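Local atomic coordinates of acetyl xylan esterase (PDB entry 6AGQ), a protein that probably hydrolyses the acetyl ester groups carried by xylan, as a cold-active esterase of the alpha/beta-hydrolase superfamily. Residues Met111-Leu116 and Arg315-Tyr320; Ala150-Lys155 and Tyr247-Tyr252; Lys230-Arg235 and His240-Gln245. One frame throughout, in Å; residues are numbered along the deposited sequence.

Interaction 1: residues Met111-Leu116 and Arg315-Tyr320; sequences MGMAAL and RFIEAY
In the alpha/beta-hydrolase fold of this enzyme, the turn that leads from helix 106-110 into strand 114-118 brings M111 and M113 against I317 and E318 of helix 309-320, the last helix of the chain. The turn is a Schellman motif: M113 N reaches back to W108 O, G112 N to A109 O, and G112 sits at the C-prime position with a positive phi of 81°, a backbone shape that glycine adopts without strain from a side chain. The two methionines on its flanks supply the contact, their long flexible chains spanning the distance from the turn to the helix.

M113 is the inner one. Its sulfur SD lies 3.7 Å from I317 CG2, and its terminal methyl CE packs on the same CG2 at 3.8 Å. CG2, anti to the I317 backbone N, is the branch that faces the turn and meets both atoms. W108 and L89 also touch both M113 and I317, and L203 and L205 cover more of the isoleucine, which makes this the apolar, buried half of the contact.

M111 lies farther out and runs at about a right angle to I317, with CE 4.2 Å from I317 CG2. A bend at the end of the chain (chi3 74°) turns this methyl to the CG methylene of E318, a close approach of 3.4 Å. E318 thus offers its aliphatic part to the methionine while its carboxylate is held out toward water; K53 and L52 of a neighbouring subunit pack on E318 and M111 respectively. No direct hydrogen bond joins the two segments. One water does so instead, donating to M111 O at 2.8 Å and to E318 OE2 at 2.8 Å.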
loop_
_atom_site.group_PDB
_atom_site.type_symbol
_atom_site.label_atom_id
_atom_site.label_comp_id
_atom_site.label_asym_id
_atom_site.label_seq_id
_atom_site.Cartn_x
_atom_site.Cartn_y
_atom_site.Cartn_z
ATOM N N MET A 111 25.307 26.518 23.863
ATOM C CA MET A 111 25.973 27.642 23.146
ATOM C C MET A 111 25.831 28.990 23.829
ATOM O O MET A 111 26.113 30.041 23.211
ATOM C CB MET A 111 25.435 27.802 21.712
ATOM C CG MET A 111 25.478 26.543 20.872
ATOM S SD MET A 111 24.464 26.687 19.407
ATOM C CE MET A 111 25.459 27.779 18.392
ATOM N N GLY A 112 25.354 28.997 25.067
ATOM C CA GLY A 112 25.181 30.239 25.833
ATOM C C GLY A 112 23.908 31.025 25.505
ATOM O O GLY A 112 23.866 32.229 25.646
ATOM N N MET A 113 22.864 30.351 25.080
ATOM C CA MET A 113 21.650 31.039 24.667
ATOM C C MET A 113 20.515 30.637 25.529
ATOM O O MET A 113 20.486 29.545 26.057
ATOM C CB MET A 113 21.335 30.681 23.230
ATOM C CG MET A 113 22.273 31.370 22.266
ATOM S SD MET A 113 22.448 30.529 20.690
ATOM C CE MET A 113 20.757 30.150 20.201
ATOM N N ALA A 114 19.545 31.518 25.652
ATOM C CA ALA A 114 18.252 31.149 26.170
ATOM C C ALA A 114 17.426 30.541 25.056
ATOM O O ALA A 114 17.695 30.782 23.895
ATOM C CB ALA A 114 17.558 32.369 26.717
ATOM N N ALA A 115 16.400 29.759 25.395
ATOM C CA ALA A 115 15.502 29.271 24.387
ATOM C C ALA A 115 14.102 29.082 24.936
ATOM O O ALA A 115 13.915 28.638 26.091
ATOM C CB ALA A 115 16.038 27.962 23.772
ATOM N N LEU A 116 13.118 29.338 24.088
ATOM C CA LEU A 116 11.700 29.150 24.468
ATOM C C LEU A 116 11.036 28.291 23.409
ATOM O O LEU A 116 11.120 28.600 22.208
ATOM C CB LEU A 116 10.976 30.519 24.579
ATOM C CG LEU A 116 9.432 30.518 24.682
ATOM C CD1 LEU A 116 8.952 30.113 26.067
ATOM C CD2 LEU A 116 8.980 31.932 24.335
ATOM N N ARG A 315 25.952 26.629 13.101
ATOM C CA ARG A 315 26.965 27.494 12.407
ATOM C C ARG A 315 26.423 28.862 11.996
ATOM O O ARG A 315 27.087 29.874 12.123
ATOM C CB ARG A 315 27.494 26.831 11.134
ATOM C CG ARG A 315 28.330 25.587 11.350
ATOM C CD ARG A 315 29.025 25.107 10.080
ATOM N NE ARG A 315 29.740 23.852 10.362
ATOM C CZ ARG A 315 30.972 23.742 10.883
ATOM N NH1 ARG A 315 31.725 24.817 11.185
ATOM N NH2 ARG A 315 31.459 22.522 11.114
ATOM N N PHE A 316 25.216 28.868 11.449
ATOM C CA PHE A 316 24.499 30.071 11.105
ATOM C C PHE A 316 24.263 30.997 12.296
ATOM O O PHE A 316 24.559 32.203 12.222
ATOM C CB PHE A 316 23.168 29.650 10.471
ATOM C CG PHE A 316 22.371 30.786 9.933
ATOM C CD1 PHE A 316 22.757 31.423 8.764
ATOM C CD2 PHE A 316 21.214 31.184 10.564
ATOM C CE1 PHE A 316 22.026 32.500 8.254
ATOM C CE2 PHE A 316 20.464 32.209 10.058
ATOM C CZ PHE A 316 20.871 32.868 8.905
ATOM N N ILE A 317 23.731 30.423 13.373
ATOM C CA ILE A 317 23.513 31.131 14.623
ATOM C C ILE A 317 24.827 31.658 15.220
ATOM O O ILE A 317 24.902 32.832 15.616
ATOM C CB ILE A 317 22.717 30.274 15.614
ATOM C CG1 ILE A 317 21.258 30.315 15.165
ATOM C CG2 ILE A 317 22.884 30.800 17.061
ATOM C CD1 ILE A 317 20.399 29.228 15.739
ATOM N N GLU A 318 25.851 30.808 15.276
ATOM C CA GLU A 318 27.160 31.237 15.798
ATOM C C GLU A 318 27.746 32.344 14.980
ATOM O O GLU A 318 28.371 33.229 15.532
ATOM C CB GLU A 318 28.152 30.063 15.888
ATOM C CG GLU A 318 28.205 29.380 17.250
ATOM C CD GLU A 318 29.419 29.842 18.039
ATOM O OE1 GLU A 318 30.535 29.349 17.723
ATOM O OE2 GLU A 318 29.261 30.703 18.938
ATOM N N ALA A 319 27.583 32.299 13.649
ATOM C CA ALA A 319 28.129 33.358 12.811
ATOM C C ALA A 319 27.453 34.688 12.876
ATOM O O ALA A 319 28.102 35.715 12.684
ATOM C CB ALA A 319 28.179 32.893 11.356
ATOM N N TYR A 320 26.136 34.697 13.012
ATOM C CA TYR A 320 25.332 35.909 12.735
ATOM C C TYR A 320 24.472 36.436 13.890
ATOM O O TYR A 320 24.082 37.579 13.845
ATOM C CB TYR A 320 24.424 35.696 11.498
ATOM C CG TYR A 320 25.183 35.467 10.193
ATOM C CD1 TYR A 320 25.914 36.497 9.601
ATOM C CD2 TYR A 320 25.162 34.211 9.548
ATOM C CE1 TYR A 320 26.618 36.290 8.411
ATOM C CE2 TYR A 320 25.873 33.996 8.371
ATOM C CZ TYR A 320 26.600 35.031 7.815
ATOM O OH TYR A 320 27.285 34.820 6.669
HETATM O O HOH W 1 28.395 30.133 21.526
#

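Interaction 2: residues Ala150-Lys155 and Tyr247-Tyr252; sequences ASYYYK and YRTLSY
Along 247-252, T249 is the first residue to touch Y152, which lies in the lead-in to helix 153-170. Its methyl CG2 rests obliquely beside the base of the tyrosine, 4.0 Å from Y152 CG, while its hydroxyl OG1 bonds to I146 O; the threonine serves an apolar and a polar neighbour at once. L250 follows and takes the far end of the same ring, its CD2 lying 3.6 Å from Y152 CZ and 3.4 Å from Y152 OH. The tyrosine spans both residues because CG stands anti to its backbone N (chi1 179°), and F214 and I229 add further apolar cover to L250, whose side chain is about 5 Å from a bound zinc ion. A phenylalanine in place of Y152 would probably keep much of the methyl packing but leave M142 O without the hydroxyl that now binds it. Within 150-155, K155 NZ bonds to A150 O at 2.6 Å on a lone pair. Between the two segments the adhesion is purely van der Waals, which implies that the fit of methyls to the ring, rather than polar bonding, carries this contact; both hydroxyls bond elsewhere.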
loop_
_atom_site.group_PDB
_atom_site.type_symbol
_atom_site.label_atom_id
_atom_site.label_comp_id
_atom_site.label_asym_id
_atom_site.label_seq_id
_atom_site.Cartn_x
_atom_site.Cartn_y
_atom_site.Cartn_z
ATOM N N ALA A 150 -10.881 37.618 10.108
ATOM C CA ALA A 150 -11.051 38.116 11.465
ATOM C C ALA A 150 -11.265 36.998 12.477
ATOM O O ALA A 150 -10.871 37.169 13.623
ATOM C CB ALA A 150 -12.220 39.103 11.550
ATOM N N SER A 151 -11.861 35.873 12.058
ATOM C CA SER A 151 -12.128 34.744 12.987
ATOM C C SER A 151 -11.353 33.451 12.666
ATOM O O SER A 151 -11.588 32.399 13.287
ATOM C CB SER A 151 -13.652 34.455 12.994
ATOM O OG SER A 151 -14.061 33.981 11.722
ATOM N N TYR A 152 -10.412 33.529 11.711
ATOM C CA TYR A 152 -9.708 32.352 11.259
ATOM C C TYR A 152 -8.688 31.820 12.301
ATOM O O TYR A 152 -7.925 32.612 12.845
ATOM C CB TYR A 152 -9.035 32.642 9.943
ATOM C CG TYR A 152 -8.237 31.469 9.386
ATOM C CD1 TYR A 152 -8.892 30.315 9.010
ATOM C CD2 TYR A 152 -6.827 31.537 9.241
ATOM C CE1 TYR A 152 -8.199 29.261 8.490
ATOM C CE2 TYR A 152 -6.111 30.458 8.737
ATOM C CZ TYR A 152 -6.808 29.306 8.381
ATOM O OH TYR A 152 -6.152 28.199 7.850
ATOM N N TYR A 153 -8.674 30.492 12.543
ATOM C CA TYR A 153 -7.708 29.848 13.488
ATOM C C TYR A 153 -6.311 30.488 13.633
ATOM O O TYR A 153 -5.819 30.782 14.751
ATOM C CB TYR A 153 -7.502 28.399 13.067
ATOM C CG TYR A 153 -6.575 27.610 13.931
ATOM C CD1 TYR A 153 -6.976 27.195 15.212
ATOM C CD2 TYR A 153 -5.331 27.294 13.498
ATOM C CE1 TYR A 153 -6.137 26.466 16.038
ATOM C CE2 TYR A 153 -4.467 26.580 14.301
ATOM C CZ TYR A 153 -4.874 26.176 15.584
ATOM O OH TYR A 153 -4.032 25.472 16.377
ATOM N N TYR A 154 -5.675 30.773 12.506
ATOM C CA TYR A 154 -4.289 31.224 12.569
ATOM C C TYR A 154 -4.158 32.662 12.956
ATOM O O TYR A 154 -3.017 33.085 13.227
ATOM C CB TYR A 154 -3.425 30.843 11.335
ATOM C CG TYR A 154 -2.980 29.367 11.322
ATOM C CD1 TYR A 154 -1.930 28.911 12.148
ATOM C CD2 TYR A 154 -3.570 28.452 10.436
ATOM C CE1 TYR A 154 -1.541 27.572 12.167
ATOM C CE2 TYR A 154 -3.160 27.122 10.393
ATOM C CZ TYR A 154 -2.161 26.676 11.258
ATOM O OH TYR A 154 -1.777 25.379 11.213
ATOM N N LYS A 155 -5.258 33.413 13.079
ATOM C CA LYS A 155 -5.103 34.771 13.555
ATOM C C LYS A 155 -4.590 34.798 15.002
ATOM O O LYS A 155 -3.557 35.345 15.259
ATOM C CB LYS A 155 -6.372 35.590 13.440
ATOM C CG LYS A 155 -6.157 37.051 13.789
ATOM C CD LYS A 155 -7.469 37.851 13.780
ATOM C CE LYS A 155 -7.959 38.125 15.165
ATOM N NZ LYS A 155 -9.312 38.725 15.082
ATOM N N TYR A 247 -9.550 31.578 -0.454
ATOM C CA TYR A 247 -8.156 31.946 -0.681
ATOM C C TYR A 247 -7.865 33.390 -0.308
ATOM O O TYR A 247 -6.714 33.715 0.009
ATOM C CB TYR A 247 -7.691 31.612 -2.114
ATOM C CG TYR A 247 -7.662 30.102 -2.349
ATOM C CD1 TYR A 247 -6.775 29.287 -1.647
ATOM C CD2 TYR A 247 -8.556 29.476 -3.198
ATOM C CE1 TYR A 247 -6.746 27.912 -1.817
ATOM C CE2 TYR A 247 -8.542 28.090 -3.367
ATOM C CZ TYR A 247 -7.623 27.327 -2.712
ATOM O OH TYR A 247 -7.611 25.945 -2.849
ATOM N N ARG A 248 -8.852 34.273 -0.340
ATOM C CA ARG A 248 -8.624 35.618 0.215
ATOM C C ARG A 248 -8.468 35.569 1.758
ATOM O O ARG A 248 -7.621 36.241 2.285
ATOM C CB ARG A 248 -9.711 36.604 -0.218
ATOM C CG ARG A 248 -9.723 37.894 0.600
ATOM C CD ARG A 248 -10.632 38.932 -0.014
ATOM N NE ARG A 248 -12.036 38.520 0.095
ATOM C CZ ARG A 248 -12.810 38.083 -0.907
ATOM N NH1 ARG A 248 -14.078 37.747 -0.654
ATOM N NH2 ARG A 248 -12.350 37.975 -2.157
ATOM N N THR A 249 -9.244 34.745 2.468
ATOM C CA THR A 249 -8.998 34.497 3.927
ATOM C C THR A 249 -7.558 34.069 4.150
ATOM O O THR A 249 -6.879 34.648 4.983
ATOM C CB THR A 249 -9.926 33.410 4.517
ATOM O OG1 THR A 249 -11.256 33.867 4.452
ATOM C CG2 THR A 249 -9.614 33.051 5.998
ATOM N N LEU A 250 -7.096 33.095 3.378
ATOM C CA LEU A 250 -5.784 32.479 3.598
ATOM C C LEU A 250 -4.601 33.381 3.215
ATOM O O LEU A 250 -3.469 33.232 3.784
ATOM C CB LEU A 250 -5.722 31.124 2.876
ATOM C CG LEU A 250 -6.705 30.024 3.405
ATOM C CD1 LEU A 250 -6.789 28.786 2.497
ATOM C CD2 LEU A 250 -6.325 29.569 4.787
ATOM N N SER A 251 -4.845 34.339 2.289
ATOM C CA SER A 251 -3.780 35.253 1.857
ATOM C C SER A 251 -3.171 36.130 3.000
ATOM O O SER A 251 -1.981 36.414 3.021
ATOM C CB SER A 251 -4.320 36.148 0.693
ATOM O OG SER A 251 -5.328 37.069 1.211
ATOM N N TYR A 252 -3.997 36.527 3.955
ATOM C CA TYR A 252 -3.550 37.240 5.174
ATOM C C TYR A 252 -2.559 36.466 6.025
ATOM O O TYR A 252 -1.818 37.080 6.793
ATOM C CB TYR A 252 -4.746 37.639 6.042
ATOM C CG TYR A 252 -5.619 38.687 5.382
ATOM C CD1 TYR A 252 -5.321 40.053 5.504
ATOM C CD2 TYR A 252 -6.728 38.322 4.625
ATOM C CE1 TYR A 252 -6.122 41.013 4.888
ATOM C CE2 TYR A 252 -7.531 39.277 4.019
ATOM C CZ TYR A 252 -7.229 40.608 4.146
ATOM O OH TYR A 252 -8.022 41.549 3.502
#

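Interaction 3: residues Lys230-Arg235 and His240-Gln245; sequences KNWFRR and HRQEEQ
F233 and H240 form the tight part of this contact, a face-to-face stack with ring centroids 4.1 Å apart and planes inclined by 27°. The imidazole is displaced toward the root of the phenylalanine, so H240 NE2 comes within 3.6 Å of F233 CG while H240 CD2 lies 3.6 Å from F233 CD1. The indole meets the opposite face of F233 edge-on, with W232 CE3 over its centre and 3.9 Å above its plane, so the phenyl has the imidazole stacked on one face and an indole edge on the other. The far end of F233 is met at its edge, near the ring plane, by the backbone of E243: F233 CE1 is 3.9 Å from E243 CA. A flat, apolar ring suits a slot lined by the imidazole face, the indole edge and the CA and CB of E243.

The element formed here is a pair of consecutive helices, 226-236 and 243-251, joined by a short loop. Its second half is a type I beta turn from H240 to E243, with Q242 at the N-cap position of the second helix. D237 receives the backbone N-H groups of R241 and Q242 and braces the turn.

The other side is looser. Q242 extends to the rim of the W232 ring, where its NE2 stays 4.1 Å from W232 CH2 and approaches obliquely; the amide and indole planes are 71° apart, and nothing polar joins them. E243 turns its carboxylate away from F233 to a salt bridge with R215. The outer side of H240 is not left to solvent alone: its NE2 bonds to D300 of a neighbouring subunit, and H299 of that subunit stacks on the imidazole. The aspartate would be expected to polarise the histidine ring, and perhaps to favour its protonated form, while the ring still lies against F233.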
loop_
_atom_site.group_PDB
_atom_site.type_symbol
_atom_site.label_atom_id
_atom_site.label_comp_id
_atom_site.label_asym_id
_atom_site.label_seq_id
_atom_site.Cartn_x
_atom_site.Cartn_y
_atom_site.Cartn_z
ATOM N N LYS A 230 -8.850 20.901 0.806
ATOM C CA LYS A 230 -9.525 20.181 -0.256
ATOM C C LYS A 230 -10.791 19.516 0.341
ATOM O O LYS A 230 -11.888 19.599 -0.233
ATOM C CB LYS A 230 -8.535 19.171 -0.916
ATOM C CG LYS A 230 -9.120 18.295 -2.016
ATOM C CD LYS A 230 -8.426 16.929 -2.155
ATOM C CE LYS A 230 -8.918 16.000 -1.068
ATOM N NZ LYS A 230 -8.263 14.667 -1.037
ATOM N N ASN A 231 -10.669 18.912 1.527
ATOM C CA ASN A 231 -11.853 18.284 2.174
ATOM C C ASN A 231 -12.899 19.313 2.593
ATOM O O ASN A 231 -14.034 19.071 2.465
ATOM C CB ASN A 231 -11.410 17.381 3.300
ATOM C CG ASN A 231 -10.622 16.197 2.789
ATOM O OD1 ASN A 231 -10.507 16.011 1.596
ATOM N ND2 ASN A 231 -10.039 15.442 3.663
ATOM N N TRP A 232 -12.506 20.521 2.971
ATOM C CA TRP A 232 -13.497 21.616 3.105
ATOM C C TRP A 232 -14.371 21.739 1.854
ATOM O O TRP A 232 -15.592 21.686 1.961
ATOM C CB TRP A 232 -12.849 22.969 3.425
ATOM C CG TRP A 232 -13.835 23.966 3.876
ATOM C CD1 TRP A 232 -14.282 24.119 5.125
ATOM C CD2 TRP A 232 -14.569 24.917 3.064
ATOM N NE1 TRP A 232 -15.222 25.092 5.173
ATOM C CE2 TRP A 232 -15.400 25.621 3.922
ATOM C CE3 TRP A 232 -14.550 25.262 1.705
ATOM C CZ2 TRP A 232 -16.275 26.628 3.478
ATOM C CZ3 TRP A 232 -15.423 26.245 1.237
ATOM C CH2 TRP A 232 -16.283 26.928 2.140
ATOM N N PHE A 233 -13.737 21.889 0.684
ATOM C CA PHE A 233 -14.486 21.977 -0.541
ATOM C C PHE A 233 -15.408 20.822 -0.733
ATOM O O PHE A 233 -16.582 21.042 -0.972
ATOM C CB PHE A 233 -13.617 22.211 -1.785
ATOM C CG PHE A 233 -13.077 23.596 -1.821
ATOM C CD1 PHE A 233 -13.898 24.631 -2.110
ATOM C CD2 PHE A 233 -11.779 23.861 -1.442
ATOM C CE1 PHE A 233 -13.451 25.928 -2.116
ATOM C CE2 PHE A 233 -11.318 25.162 -1.432
ATOM C CZ PHE A 233 -12.172 26.195 -1.750
ATOM N N ARG A 234 -14.893 19.618 -0.553
ATOM C CA ARG A 234 -15.674 18.416 -0.689
ATOM C C ARG A 234 -16.938 18.421 0.147
ATOM O O ARG A 234 -17.955 17.888 -0.303
ATOM C CB ARG A 234 -14.866 17.166 -0.357
ATOM C CG ARG A 234 -13.833 16.781 -1.378
ATOM C CD ARG A 234 -12.981 15.623 -0.886
ATOM N NE ARG A 234 -13.741 14.402 -0.556
ATOM C CZ ARG A 234 -14.029 13.423 -1.419
ATOM N NH1 ARG A 234 -13.624 13.501 -2.669
ATOM N NH2 ARG A 234 -14.684 12.335 -1.025
ATOM N N ARG A 235 -16.887 18.957 1.371
ATOM C CA ARG A 235 -18.098 18.997 2.261
ATOM C C ARG A 235 -19.001 20.246 2.227
ATOM O O ARG A 235 -20.166 20.176 2.502
ATOM C CB ARG A 235 -17.675 18.773 3.677
ATOM C CG ARG A 235 -17.048 17.420 3.876
ATOM C CD ARG A 235 -17.794 16.783 4.995
ATOM N NE ARG A 235 -17.215 15.555 5.508
ATOM C CZ ARG A 235 -17.832 14.384 5.516
ATOM N NH1 ARG A 235 -19.013 14.199 4.936
ATOM N NH2 ARG A 235 -17.233 13.380 6.068
ATOM N N HIS A 240 -16.977 24.904 -5.825
ATOM C CA HIS A 240 -15.987 25.970 -5.610
ATOM C C HIS A 240 -16.572 27.391 -5.825
ATOM O O HIS A 240 -15.922 28.263 -6.365
ATOM C CB HIS A 240 -14.773 25.757 -6.500
ATOM C CG HIS A 240 -13.885 24.646 -6.064
ATOM N ND1 HIS A 240 -12.519 24.717 -6.183
ATOM C CD2 HIS A 240 -14.149 23.440 -5.496
ATOM C CE1 HIS A 240 -11.975 23.604 -5.710
ATOM N NE2 HIS A 240 -12.943 22.808 -5.300
ATOM N N ARG A 241 -17.811 27.597 -5.413
ATOM C CA ARG A 241 -18.444 28.892 -5.512
ATOM C C ARG A 241 -17.952 29.863 -4.464
ATOM O O ARG A 241 -18.181 31.057 -4.605
ATOM C CB ARG A 241 -19.944 28.754 -5.329
ATOM C CG ARG A 241 -20.587 27.856 -6.368
ATOM C CD ARG A 241 -22.097 27.884 -6.246
ATOM N NE ARG A 241 -22.714 27.060 -7.283
ATOM C CZ ARG A 241 -24.023 26.880 -7.429
ATOM N NH1 ARG A 241 -24.888 27.471 -6.604
ATOM N NH2 ARG A 241 -24.472 26.097 -8.408
ATOM N N GLN A 242 -17.318 29.376 -3.400
ATOM C CA GLN A 242 -16.744 30.256 -2.400
ATOM C C GLN A 242 -15.230 30.191 -2.416
ATOM O O GLN A 242 -14.596 30.628 -1.453
ATOM C CB GLN A 242 -17.278 29.946 -1.016
ATOM C CG GLN A 242 -18.793 29.793 -0.908
ATOM C CD GLN A 242 -19.220 29.360 0.463
ATOM O OE1 GLN A 242 -18.977 30.052 1.437
ATOM N NE2 GLN A 242 -19.846 28.211 0.549
ATOM N N GLU A 243 -14.639 29.717 -3.511
ATOM C CA GLU A 243 -13.182 29.567 -3.548
ATOM C C GLU A 243 -12.503 30.892 -3.326
ATOM O O GLU A 243 -11.395 30.932 -2.783
ATOM C CB GLU A 243 -12.648 28.930 -4.854
ATOM C CG GLU A 243 -12.780 29.750 -6.173
ATOM C CD GLU A 243 -11.741 30.875 -6.452
ATOM O OE1 GLU A 243 -12.058 31.787 -7.270
ATOM O OE2 GLU A 243 -10.613 30.877 -5.897
ATOM N N GLU A 244 -13.140 31.971 -3.789
ATOM C CA GLU A 244 -12.522 33.308 -3.753
ATOM C C GLU A 244 -12.373 33.784 -2.291
ATOM O O GLU A 244 -11.309 34.103 -1.852
ATOM C CB GLU A 244 -13.346 34.301 -4.598
ATOM C CG GLU A 244 -12.608 35.566 -4.991
ATOM C CD GLU A 244 -13.537 36.707 -5.441
ATOM O OE1 GLU A 244 -13.549 37.738 -4.743
ATOM O OE2 GLU A 244 -14.260 36.578 -6.468
ATOM N N GLN A 245 -13.454 33.754 -1.536
ATOM C CA GLN A 245 -13.397 33.965 -0.091
ATOM C C GLN A 245 -12.412 33.012 0.603
ATOM O O GLN A 245 -11.610 33.460 1.420
ATOM C CB GLN A 245 -14.795 33.900 0.532
ATOM C CG GLN A 245 -14.914 34.378 1.987
ATOM C CD GLN A 245 -14.246 35.719 2.245
ATOM O OE1 GLN A 245 -14.722 36.737 1.750
ATOM N NE2 GLN A 245 -13.106 35.727 3.011
#

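How the interactions relate
From the N terminus the chain first passes 111-116, whose contact with 315-320 comes only at the end of the chain; interaction 1 therefore closes the longest loop and joins the entry to a central strand with the terminal helix. Within it, interaction 2 closes a loop between 150-155 and 247-252, tying the start of helix 153-170 to helix 243-251. Inside that, interaction 3 closes the shortest loop, between helix 226-236 and the start of helix 243-251. All are nested and none cross. Interactions 2 and 3 share helix 243-251 and touch where Y247 OH lies 4.0 Å from F233 CE2, whereas interaction 1 lies across the chain's centre from both.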